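Local coordinates for protein methylmalonyl-CoA carboxyltransferase 12S subunit (Propionibacterium freudenreichii, PDB 1ON3) that transfers the carboxyl group of methylmalonyl-CoA to the biotin of the 1.3S subunit, as the hexameric core of transcarboxylase, at residues E[340-345]-E[371-376]; E[346-351]-E[385-390]. All blocks are in the same frame, centred on the assembly; numbering follows the deposited sequence.

Interaction 1: residues E[340-345]-E[371-376]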
ATOM      1  N   GLY E 340     -19.712 -30.418 -29.991  1.00 16.33           N
ATOM      2  CA  GLY E 340     -18.772 -29.606 -29.237  1.00 14.62           C
ATOM      3  C   GLY E 340     -19.163 -28.135 -29.191  1.00 16.41           C
ATOM      4  O   GLY E 340     -18.381 -27.295 -28.739  1.00 12.81           O
ATOM      5  N   CYS E 341     -20.366 -27.811 -29.669  1.00  9.40           N
ATOM      6  CA  CYS E 341     -20.837 -26.430 -29.635  1.00 12.17           C
ATOM      7  C   CYS E 341     -20.920 -25.910 -28.205  1.00  7.83           C
ATOM      8  O   CYS E 341     -21.220 -26.673 -27.282  1.00 11.83           O
ATOM      9  CB  CYS E 341     -22.241 -26.314 -30.228  1.00 15.10           C
ATOM     10  SG  CYS E 341     -22.342 -26.461 -32.027  1.00 19.32           S
ATOM     11  N   LEU E 342     -20.634 -24.625 -28.021  1.00 12.18           N
ATOM     12  CA  LEU E 342     -20.781 -24.006 -26.702  1.00 11.60           C
ATOM     13  C   LEU E 342     -22.229 -23.521 -26.705  1.00 15.95           C
ATOM     14  O   LEU E 342     -22.767 -23.206 -27.772  1.00 15.76           O
ATOM     15  CB  LEU E 342     -19.828 -22.807 -26.536  1.00 10.86           C
ATOM     16  CG  LEU E 342     -18.369 -23.171 -26.229  1.00  9.39           C
ATOM     17  CD1 LEU E 342     -17.490 -21.915 -26.290  1.00 10.47           C
ATOM     18  CD2 LEU E 342     -18.292 -23.811 -24.857  1.00 11.73           C
ATOM     19  N   ASP E 343     -22.875 -23.510 -25.541  1.00  9.43           N
ATOM     20  CA  ASP E 343     -24.252 -23.038 -25.439  1.00 13.17           C
ATOM     21  C   ASP E 343     -24.402 -22.275 -24.119  1.00 15.01           C
ATOM     22  O   ASP E 343     -23.418 -22.061 -23.412  1.00 12.87           O
ATOM     23  CB  ASP E 343     -25.256 -24.213 -25.535  1.00 13.17           C
ATOM     24  CG  ASP E 343     -25.208 -25.171 -24.340  1.00 13.56           C
ATOM     25  OD1 ASP E 343     -24.188 -25.237 -23.624  1.00 14.35           O
ATOM     26  OD2 ASP E 343     -26.211 -25.892 -24.132  1.00 15.61           O
ATOM     27  N   ILE E 344     -25.613 -21.838 -23.808  1.00 13.25           N
ATOM     28  CA  ILE E 344     -25.843 -21.101 -22.566  1.00 12.16           C
ATOM     29  C   ILE E 344     -25.346 -21.855 -21.328  1.00 14.40           C
ATOM     30  O   ILE E 344     -24.596 -21.306 -20.514  1.00 10.21           O
ATOM     31  CB  ILE E 344     -27.359 -20.797 -22.385  1.00 14.84           C
ATOM     32  CG1 ILE E 344     -27.808 -19.795 -23.447  1.00 10.89           C
ATOM     33  CG2 ILE E 344     -27.632 -20.258 -20.985  1.00 11.35           C
ATOM     34  CD1 ILE E 344     -29.347 -19.614 -23.547  1.00 13.13           C
ATOM     35  N   ASN E 345     -25.768 -23.105 -21.178  1.00 13.07           N
ATOM     36  CA  ASN E 345     -25.373 -23.882 -20.007  1.00 12.82           C
ATOM     37  C   ASN E 345     -23.873 -24.149 -19.903  1.00 12.89           C
ATOM     38  O   ASN E 345     -23.312 -24.059 -18.811  1.00 13.42           O
ATOM     39  CB  ASN E 345     -26.156 -25.196 -19.943  1.00 11.94           C
ATOM     40  CG  ASN E 345     -27.646 -24.971 -19.684  1.00 11.97           C
ATOM     41  OD1 ASN E 345     -28.084 -23.839 -19.469  1.00 14.55           O
ATOM     42  ND2 ASN E 345     -28.421 -26.046 -19.700  1.00 10.63           N
ATOM     43  N   PRO E 371     -16.790 -25.612 -32.951  1.00 14.53           N
ATOM     44  CA  PRO E 371     -17.244 -25.067 -34.240  1.00 12.89           C
ATOM     45  C   PRO E 371     -18.056 -23.780 -34.170  1.00 14.41           C
ATOM     46  O   PRO E 371     -18.367 -23.179 -35.203  1.00 15.85           O
ATOM     47  CB  PRO E 371     -18.053 -26.219 -34.805  1.00 15.41           C
ATOM     48  CG  PRO E 371     -18.785 -26.683 -33.587  1.00 13.12           C
ATOM     49  CD  PRO E 371     -17.717 -26.662 -32.479  1.00 11.27           C
ATOM     50  N   GLY E 372     -18.414 -23.374 -32.957  1.00 14.13           N
ATOM     51  CA  GLY E 372     -19.184 -22.158 -32.746  1.00 15.77           C
ATOM     52  C   GLY E 372     -20.165 -22.368 -31.606  1.00 18.89           C
ATOM     53  O   GLY E 372     -20.063 -23.362 -30.870  1.00 14.76           O
ATOM     54  N   PHE E 373     -21.099 -21.434 -31.435  1.00 18.54           N
ATOM     55  CA  PHE E 373     -22.119 -21.587 -30.408  1.00 15.28           C
ATOM     56  C   PHE E 373     -23.284 -22.341 -31.050  1.00 20.71           C
ATOM     57  O   PHE E 373     -23.448 -22.346 -32.275  1.00 20.65           O
ATOM     58  CB  PHE E 373     -22.575 -20.226 -29.865  1.00 14.98           C
ATOM     59  CG  PHE E 373     -21.530 -19.532 -29.026  1.00 14.69           C
ATOM     60  CD1 PHE E 373     -20.583 -18.697 -29.613  1.00 15.19           C
ATOM     61  CD2 PHE E 373     -21.467 -19.757 -27.655  1.00 15.57           C
ATOM     62  CE1 PHE E 373     -19.585 -18.097 -28.844  1.00 15.08           C
ATOM     63  CE2 PHE E 373     -20.475 -19.166 -26.874  1.00 15.91           C
ATOM     64  CZ  PHE E 373     -19.532 -18.333 -27.476  1.00 17.83           C
ATOM     65  N   LEU E 374     -24.074 -23.000 -30.218  1.00 13.94           N
ATOM     66  CA  LEU E 374     -25.208 -23.784 -30.673  1.00 15.83           C
ATOM     67  C   LEU E 374     -26.336 -22.950 -31.268  1.00 19.19           C
ATOM     68  O   LEU E 374     -26.898 -22.080 -30.599  1.00 18.73           O
ATOM     69  CB  LEU E 374     -25.744 -24.599 -29.502  1.00 14.16           C
ATOM     70  CG  LEU E 374     -26.972 -25.466 -29.742  1.00 13.83           C
ATOM     71  CD1 LEU E 374     -26.588 -26.644 -30.650  1.00 14.72           C
ATOM     72  CD2 LEU E 374     -27.495 -25.974 -28.389  1.00 14.93           C
ATOM     73  N   PRO E 375     -26.688 -23.209 -32.540  1.00 18.63           N
ATOM     74  CA  PRO E 375     -27.760 -22.474 -33.219  1.00 17.33           C
ATOM     75  C   PRO E 375     -29.126 -22.840 -32.655  1.00 18.38           C
ATOM     76  O   PRO E 375     -29.382 -24.000 -32.338  1.00 22.36           O
ATOM     77  CB  PRO E 375     -27.624 -22.929 -34.678  1.00 19.30           C
ATOM     78  CG  PRO E 375     -26.160 -23.274 -34.796  1.00 21.82           C
ATOM     79  CD  PRO E 375     -25.919 -24.017 -33.509  1.00 19.10           C
ATOM     80  N   GLY E 376     -30.008 -21.854 -32.546  1.00 20.13           N
ATOM     81  CA  GLY E 376     -31.337 -22.132 -32.045  1.00 18.78           C
ATOM     82  C   GLY E 376     -32.038 -20.908 -31.496  1.00 21.48           C
ATOM     83  O   GLY E 376     -31.429 -20.099 -30.791  1.00 17.85           O
TER
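L342 and F373 form a single parallel beta bridge, their CA atoms 4.6 Å apart, between two chain pieces whose local directions differ by 37°. Two hydrogen bonds at L342 define it: L342 N gives one to G372 O at 3.2 Å, and L374 N gives the other to L342 O at 2.8 Å. L342 O also receives a CA-H contact from F373 CA at 3.2 Å, so one oxygen takes both a strong and a soft donor.

The side chains divide between two flanks of the bridge. On one, L342 CB lies 3.6 Å from F373 CD2, with the leucine crossing the ring at a slant, and F373 CE2 extends the contact to L342 CD1. Beyond this pair the ring packs on I202 and meets the ring of Y184, both of a neighbouring subunit. On the other, L374 CB sits 4.0 Å from C341 CB; with CG anti to the backbone N (chi1 178°), the leucine carries CD2 onward to D343 CB. C341 SG rests 3.9 Å from P371 CG. D343 then leaves the bridge: its OD1 accepts a bond from A346 N and so caps the N terminus of helix 344-359, and a second one from N315 ND2.

The bridge joins the loop leading into the crossover helix of a beta-alpha-beta unit (strand 326-333, helix 344-359, strand 364-370) to the loop that leaves its second strand, in the crotonase-like carboxyltransferase fold. With F373 about 6 Å from bound methylmalonyl-CoA (side chain to ligand), the arrangement is consistent with a place beside the substrate site at the subunit interface.

Interaction 2: residues E[346-351]-E[385-390]. With CD (cadmium ion), chain K.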
ATOM      1  N   ALA E 346     -23.225 -24.471 -21.022  1.00 12.73           N
ATOM      2  CA  ALA E 346     -21.784 -24.725 -20.997  1.00 12.15           C
ATOM      3  C   ALA E 346     -21.021 -23.433 -20.681  1.00 10.00           C
ATOM      4  O   ALA E 346     -19.981 -23.465 -20.031  1.00 12.90           O
ATOM      5  CB  ALA E 346     -21.324 -25.306 -22.328  1.00 12.18           C
ATOM      6  N   SER E 347     -21.533 -22.294 -21.135  1.00 10.33           N
ATOM      7  CA  SER E 347     -20.874 -21.008 -20.850  1.00  8.50           C
ATOM      8  C   SER E 347     -20.817 -20.761 -19.336  1.00 12.42           C
ATOM      9  O   SER E 347     -19.789 -20.303 -18.810  1.00  9.68           O
ATOM     10  CB  SER E 347     -21.631 -19.858 -21.531  1.00  8.39           C
ATOM     11  OG  SER E 347     -21.557 -19.976 -22.947  1.00 13.71           O
ATOM     12  N   ASP E 348     -21.926 -21.044 -18.646  1.00  9.17           N
ATOM     13  CA  ASP E 348     -21.991 -20.881 -17.193  1.00 10.92           C
ATOM     14  C   ASP E 348     -21.018 -21.856 -16.525  1.00 11.47           C
ATOM     15  O   ASP E 348     -20.266 -21.487 -15.614  1.00 10.76           O
ATOM     16  CB  ASP E 348     -23.393 -21.191 -16.647  1.00  8.35           C
ATOM     17  CG  ASP E 348     -24.387 -20.052 -16.830  1.00  8.65           C
ATOM     18  OD1 ASP E 348     -23.987 -18.879 -16.898  1.00 12.05           O
ATOM     19  OD2 ASP E 348     -25.596 -20.346 -16.859  1.00 12.35           O
ATOM     20  N   LYS E 349     -21.068 -23.112 -16.965  1.00  9.64           N
ATOM     21  CA  LYS E 349     -20.209 -24.178 -16.431  1.00  9.84           C
ATOM     22  C   LYS E 349     -18.739 -23.795 -16.542  1.00 11.11           C
ATOM     23  O   LYS E 349     -17.965 -23.931 -15.590  1.00 12.27           O
ATOM     24  CB  LYS E 349     -20.455 -25.483 -17.199  1.00  8.04           C
ATOM     25  CG  LYS E 349     -19.597 -26.663 -16.751  1.00  9.63           C
ATOM     26  CD  LYS E 349     -19.951 -27.918 -17.547  1.00  9.55           C
ATOM     27  CE  LYS E 349     -19.134 -29.134 -17.136  1.00  8.09           C
ATOM     28  NZ  LYS E 349     -19.609 -30.396 -17.817  1.00  9.81           N
ATOM     29  N   ALA E 350     -18.355 -23.298 -17.709  1.00  9.51           N
ATOM     30  CA  ALA E 350     -16.971 -22.902 -17.938  1.00 12.71           C
ATOM     31  C   ALA E 350     -16.565 -21.678 -17.125  1.00 11.11           C
ATOM     32  O   ALA E 350     -15.541 -21.685 -16.432  1.00 10.87           O
ATOM     33  CB  ALA E 350     -16.745 -22.638 -19.437  1.00  8.40           C
ATOM     34  N   ALA E 351     -17.373 -20.630 -17.204  1.00  9.37           N
ATOM     35  CA  ALA E 351     -17.081 -19.374 -16.508  1.00 10.99           C
ATOM     36  C   ALA E 351     -16.913 -19.527 -14.998  1.00 10.79           C
ATOM     37  O   ALA E 351     -15.983 -18.964 -14.419  1.00  8.58           O
ATOM     38  CB  ALA E 351     -18.177 -18.335 -16.815  1.00 11.26           C
ATOM     39  N   ILE E 385     -26.084 -14.297 -25.597  1.00 12.78           N
ATOM     40  CA  ILE E 385     -25.194 -13.151 -25.670  1.00 11.43           C
ATOM     41  C   ILE E 385     -24.615 -12.839 -24.277  1.00 11.89           C
ATOM     42  O   ILE E 385     -23.404 -12.748 -24.110  1.00 11.24           O
ATOM     43  CB  ILE E 385     -25.929 -11.915 -26.246  1.00 13.03           C
ATOM     44  CG1 ILE E 385     -26.131 -12.114 -27.758  1.00  9.10           C
ATOM     45  CG2 ILE E 385     -25.126 -10.638 -25.995  1.00 11.20           C
ATOM     46  CD1 ILE E 385     -26.961 -11.032 -28.413  1.00  9.51           C
ATOM     47  N   ARG E 386     -25.468 -12.707 -23.275  1.00 10.39           N
ATOM     48  CA  ARG E 386     -24.953 -12.402 -21.938  1.00 10.39           C
ATOM     49  C   ARG E 386     -24.325 -13.614 -21.225  1.00 10.39           C
ATOM     50  O   ARG E 386     -23.435 -13.441 -20.395  1.00 13.63           O
ATOM     51  CB  ARG E 386     -26.052 -11.760 -21.080  1.00  8.45           C
ATOM     52  CG  ARG E 386     -27.284 -12.620 -20.852  1.00 10.44           C
ATOM     53  CD  ARG E 386     -28.454 -11.746 -20.394  1.00 13.44           C
ATOM     54  NE  ARG E 386     -29.708 -12.497 -20.336  1.00 13.27           N
ATOM     55  CZ  ARG E 386     -30.073 -13.300 -19.344  1.00 15.89           C
ATOM     56  NH1 ARG E 386     -29.281 -13.472 -18.287  1.00 16.03           N
ATOM     57  NH2 ARG E 386     -31.232 -13.948 -19.417  1.00 13.75           N
ATOM     58  N   HIS E 387     -24.761 -14.833 -21.541  1.00  8.11           N
ATOM     59  CA  HIS E 387     -24.163 -16.003 -20.897  1.00  8.36           C
ATOM     60  C   HIS E 387     -22.786 -16.307 -21.508  1.00 12.81           C
ATOM     61  O   HIS E 387     -21.814 -16.527 -20.792  1.00 10.75           O
ATOM     62  CB  HIS E 387     -25.067 -17.242 -21.008  1.00  9.47           C
ATOM     63  CG  HIS E 387     -26.268 -17.205 -20.107  1.00  8.77           C
ATOM     64  ND1 HIS E 387     -27.400 -16.476 -20.402  1.00 13.21           N
ATOM     65  CD2 HIS E 387     -26.512 -17.814 -18.921  1.00 13.00           C
ATOM     66  CE1 HIS E 387     -28.290 -16.638 -19.437  1.00 11.64           C
ATOM     67  NE2 HIS E 387     -27.776 -17.445 -18.526  1.00 10.52           N
ATOM     68  N   GLY E 388     -22.708 -16.300 -22.833  1.00 13.25           N
ATOM     69  CA  GLY E 388     -21.447 -16.566 -23.501  1.00 12.54           C
ATOM     70  C   GLY E 388     -20.411 -15.537 -23.090  1.00 10.38           C
ATOM     71  O   GLY E 388     -19.226 -15.848 -22.963  1.00  9.48           O
ATOM     72  N   ALA E 389     -20.866 -14.310 -22.852  1.00  8.30           N
ATOM     73  CA  ALA E 389     -19.969 -13.230 -22.445  1.00  9.46           C
ATOM     74  C   ALA E 389     -19.242 -13.556 -21.130  1.00 12.93           C
ATOM     75  O   ALA E 389     -18.172 -13.006 -20.851  1.00 11.14           O
ATOM     76  CB  ALA E 389     -20.750 -11.930 -22.292  1.00 10.59           C
ATOM     77  N   LYS E 390     -19.828 -14.438 -20.324  1.00 10.51           N
ATOM     78  CA  LYS E 390     -19.219 -14.824 -19.058  1.00 13.16           C
ATOM     79  C   LYS E 390     -17.880 -15.515 -19.269  1.00 12.09           C
ATOM     80  O   LYS E 390     -16.976 -15.359 -18.466  1.00 11.73           O
ATOM     81  CB  LYS E 390     -20.142 -15.755 -18.281  1.00 12.95           C
ATOM     82  CG  LYS E 390     -21.434 -15.087 -17.837  1.00 12.47           C
ATOM     83  CD  LYS E 390     -22.354 -16.055 -17.108  1.00  8.60           C
ATOM     84  CE  LYS E 390     -23.695 -15.362 -16.797  1.00 14.79           C
ATOM     85  NZ  LYS E 390     -24.650 -16.270 -16.081  1.00 16.19           N
TER
HETATM   86 CD    CD K7002     -28.998 -17.753 -16.570  1.00 13.60          CD
HETATM   87  O   HOH W   1     -27.010 -18.491 -15.809  1.00 11.17           O
HETATM   88  O   HOH W   2     -28.469 -15.522 -16.025  1.00 15.47           O
HETATM   89  O   HOH W   3     -29.817 -19.960 -17.033  1.00 14.85           O
HETATM   90  O   HOH W   4     -31.111 -17.174 -17.556  1.00  7.97           O
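K390 NZ is gripped by D348 OD1, in a salt bridge of 2.8 Å, and by the chain-terminal C523 O of the same subunit. The ammonium reaches D348 OD1 on its syn side, 21° out of the carboxylate plane, at the end of a lysine chain fully extended beyond CG. The other carboxylate oxygen, D348 OD2, accepts a 2.6 Å hydrogen bond from water 1 and pairs with R386 NH1 of a neighbouring subunit. Water 1 is in turn a cadmium ligand, at 2.2 Å.

H387 NE2 binds the same ion at 2.3 Å, while its ND1 bonds to G383 O, fixing the ring's rotation. D348 OD2 comes to the ring's edge, 3.4 Å from H387 CD2, with carboxylate and imidazole planes 58° apart. Four waters and H387 NE2 of the neighbouring subunit complete six ligands.

Below this polar end the helices pack closely: the axes approach to 7.8 Å at 27°. S347 CB presses on H387 O at 3.4 Å and S347 OG, bonded to D343 O, lies over G388 CA, where no side chain intervenes. One turn on, A351 CB meets K390 CB at 3.6 Å.

An alanine in place of D348 would probably leave K390 with C523 O but no salt bridge across the helix pair, and strip water 1 and R386 of the neighbouring subunit of this acceptor.

The carboxylate probably offsets the buried ammonium and, by accepting its proton, is likely to orient a metal-bound water; since the cadmium takes one histidine from each of two subunits, the chemistry here links the helix pair to the subunit interface.

From the N terminus the chain passes 340-345, runs straight into 346-351 on helix 344-359, crosses strand 364-370 to reach 371-376, and then enters helix 384-397 at 385-390. Interaction 1 closes a loop with 25 residues between its segments; interaction 2 closes one with 33. Because the segments alternate along the chain, the two closures cross rather than nest. Their centres lie about 10 Å apart, and they touch where I344 CG2 packs 3.4 Å from H387 CD2. Together they tie the start of helix 344-359 to the loop after strand 364-370 and its next turns to helix 384-397, and both adjoin a neighbouring subunit.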